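Local coordinates for protein DsvD (Desulfovibrio vulgaris, PDB 1UCR) that may play an essential role in dissimilatory sulfite reduction and possibly interacts with B- and Z-DNA through its winged-helix motif, at residues K7-L12 with D49-Y54. Residues are numbered along the deposited sequence; the frame is centred on the assembly and turned at random.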
loop_
_atom_site.group_PDB
_atom_site.type_symbol
_atom_site.label_atom_id
_atom_site.label_comp_id
_atom_site.label_asym_id
_atom_site.label_seq_id
_atom_site.Cartn_x
_atom_site.Cartn_y
_atom_site.Cartn_z
ATOM N N LYS B 7 -8.439 -0.059 -10.597
ATOM C CA LYS B 7 -7.582 -0.219 -11.792
ATOM C C LYS B 7 -6.203 0.374 -11.577
ATOM O O LYS B 7 -5.193 -0.176 -12.048
ATOM C CB LYS B 7 -8.281 0.441 -12.996
ATOM C CG LYS B 7 -9.493 -0.390 -13.502
ATOM C CD LYS B 7 -10.129 0.229 -14.761
ATOM C CE LYS B 7 -11.306 -0.645 -15.195
ATOM N NZ LYS B 7 -11.973 -0.159 -16.413
ATOM N N VAL B 8 -6.110 1.512 -10.863
ATOM C CA VAL B 8 -4.774 2.048 -10.492
ATOM C C VAL B 8 -4.024 1.035 -9.637
ATOM O O VAL B 8 -2.842 0.740 -9.897
ATOM C CB VAL B 8 -4.960 3.370 -9.758
ATOM C CG1 VAL B 8 -3.676 3.879 -9.118
ATOM C CG2 VAL B 8 -5.540 4.423 -10.708
ATOM N N VAL B 9 -4.687 0.573 -8.550
ATOM C CA VAL B 9 -4.014 -0.359 -7.656
ATOM C C VAL B 9 -3.568 -1.618 -8.418
ATOM O O VAL B 9 -2.443 -2.126 -8.248
ATOM C CB VAL B 9 -4.922 -0.730 -6.494
ATOM C CG1 VAL B 9 -4.364 -1.835 -5.614
ATOM C CG2 VAL B 9 -5.142 0.522 -5.639
ATOM N N ASP B 10 -4.481 -2.153 -9.268
ATOM C CA ASP B 10 -4.124 -3.396 -9.978
ATOM C C ASP B 10 -2.935 -3.191 -10.917
ATOM O O ASP B 10 -2.077 -4.069 -11.045
ATOM C CB ASP B 10 -5.287 -3.902 -10.826
ATOM C CG ASP B 10 -6.469 -4.441 -9.992
ATOM O OD1 ASP B 10 -6.315 -4.582 -8.760
ATOM O OD2 ASP B 10 -7.527 -4.671 -10.586
ATOM N N PHE B 11 -2.848 -2.049 -11.592
ATOM C CA PHE B 11 -1.694 -1.804 -12.431
ATOM C C PHE B 11 -0.411 -1.820 -11.618
ATOM O O PHE B 11 0.597 -2.437 -11.963
ATOM C CB PHE B 11 -1.898 -0.438 -13.172
ATOM C CG PHE B 11 -0.567 -0.074 -13.870
ATOM C CD1 PHE B 11 -0.203 -0.752 -15.039
ATOM C CD2 PHE B 11 0.269 0.874 -13.365
ATOM C CE1 PHE B 11 1.004 -0.423 -15.674
ATOM C CE2 PHE B 11 1.489 1.227 -13.970
ATOM C CZ PHE B 11 1.839 0.508 -15.120
ATOM N N LEU B 12 -0.410 -1.101 -10.477
ATOM C CA LEU B 12 0.770 -0.942 -9.651
ATOM C C LEU B 12 1.163 -2.249 -8.965
ATOM O O LEU B 12 2.358 -2.492 -8.803
ATOM C CB LEU B 12 0.536 0.149 -8.615
ATOM C CG LEU B 12 0.398 1.557 -9.194
ATOM C CD1 LEU B 12 0.038 2.525 -8.050
ATOM C CD2 LEU B 12 1.693 2.007 -9.870
ATOM N N ASP B 49 -5.828 8.358 1.464
ATOM C CA ASP B 49 -6.165 7.111 2.144
ATOM C C ASP B 49 -4.974 6.218 2.442
ATOM O O ASP B 49 -5.147 5.167 3.079
ATOM C CB ASP B 49 -7.180 6.371 1.289
ATOM C CG ASP B 49 -8.503 7.117 1.366
ATOM O OD1 ASP B 49 -9.377 6.941 0.552
ATOM O OD2 ASP B 49 -8.785 7.893 2.334
ATOM N N GLU B 50 -3.794 6.604 1.994
ATOM C CA GLU B 50 -2.526 5.945 2.229
ATOM C C GLU B 50 -2.454 4.614 1.495
ATOM O O GLU B 50 -1.614 3.767 1.833
ATOM C CB GLU B 50 -2.195 5.776 3.714
ATOM C CG GLU B 50 -2.118 7.149 4.387
ATOM C CD GLU B 50 -1.714 7.084 5.798
ATOM O OE1 GLU B 50 -2.415 7.644 6.675
ATOM O OE2 GLU B 50 -0.662 6.470 6.085
ATOM N N VAL B 51 -3.253 4.438 0.450
ATOM C CA VAL B 51 -3.048 3.346 -0.492
ATOM C C VAL B 51 -1.846 3.650 -1.372
ATOM O O VAL B 51 -1.084 2.773 -1.725
ATOM C CB VAL B 51 -4.307 3.135 -1.348
ATOM C CG1 VAL B 51 -4.097 2.069 -2.414
ATOM C CG2 VAL B 51 -5.462 2.762 -0.439
ATOM N N LEU B 52 -1.701 4.935 -1.743
ATOM C CA LEU B 52 -0.555 5.383 -2.507
ATOM C C LEU B 52 0.306 6.320 -1.686
ATOM O O LEU B 52 -0.149 6.910 -0.691
ATOM C CB LEU B 52 -0.968 6.184 -3.777
ATOM C CG LEU B 52 -1.828 5.402 -4.760
ATOM C CD1 LEU B 52 -2.201 6.285 -5.947
ATOM C CD2 LEU B 52 -1.164 4.133 -5.230
ATOM N N GLU B 53 1.552 6.465 -2.123
ATOM C CA GLU B 53 2.470 7.519 -1.672
ATOM C C GLU B 53 2.795 8.406 -2.864
ATOM O O GLU B 53 2.754 7.979 -4.026
ATOM C CB GLU B 53 3.664 6.899 -1.003
ATOM C CG GLU B 53 4.456 5.960 -1.847
ATOM C CD GLU B 53 5.435 5.120 -1.097
ATOM O OE1 GLU B 53 6.353 4.586 -1.800
ATOM O OE2 GLU B 53 5.337 4.915 0.132
ATOM N N TYR B 54 3.110 9.656 -2.514
ATOM C CA TYR B 54 3.267 10.741 -3.484
ATOM C C TYR B 54 4.660 11.310 -3.498
ATOM O O TYR B 54 5.296 11.425 -2.424
ATOM C CB TYR B 54 2.354 11.847 -3.060
ATOM C CG TYR B 54 2.328 13.155 -3.774
ATOM C CD1 TYR B 54 3.021 14.259 -3.295
ATOM C CD2 TYR B 54 1.572 13.299 -4.949
ATOM C CE1 TYR B 54 2.985 15.493 -3.965
ATOM C CE2 TYR B 54 1.508 14.538 -5.570
ATOM C CZ TYR B 54 2.196 15.600 -5.095
ATOM O OH TYR B 54 2.130 16.832 -5.725
#
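L12 and L52 meet methyl to methyl at the tight point of this contact. L12 CD1 lies 3.5 Å from L52 CD2, closer than usual for two carbons, and the side chains cross at about a right angle. In L52, CG anti to the carbonyl carbon (chi1 -60°) and an extended chi2 carry the side-chain end toward helix 3-12. CD2 points at the helix, toward L12. CD1 runs across and meets V8 CG1 at its flank, more loosely at 4.2 Å. L43, L46 and V47 of helix 36-48 and L65 of strand 60-65 also pack on L52.

V9 and V51 form a second crossing, with V9 CG2 3.7 Å from V51 CG1. This side faces the second subunit, where E50 of that chain packs on V9 and its D49 on V51. E50 of this chain leaves helix 36-48 through a Schellman motif with positive phi, and its OE2 is hydrogen-bonded to Q6 NE2 of the second subunit. K7 and D10 lie on the exposed side of helix 3-12.

With no polar pair across it, the join of the first helix to the first wing strand in the winged-helix core rests on burial and methyl fit, not directional bonds.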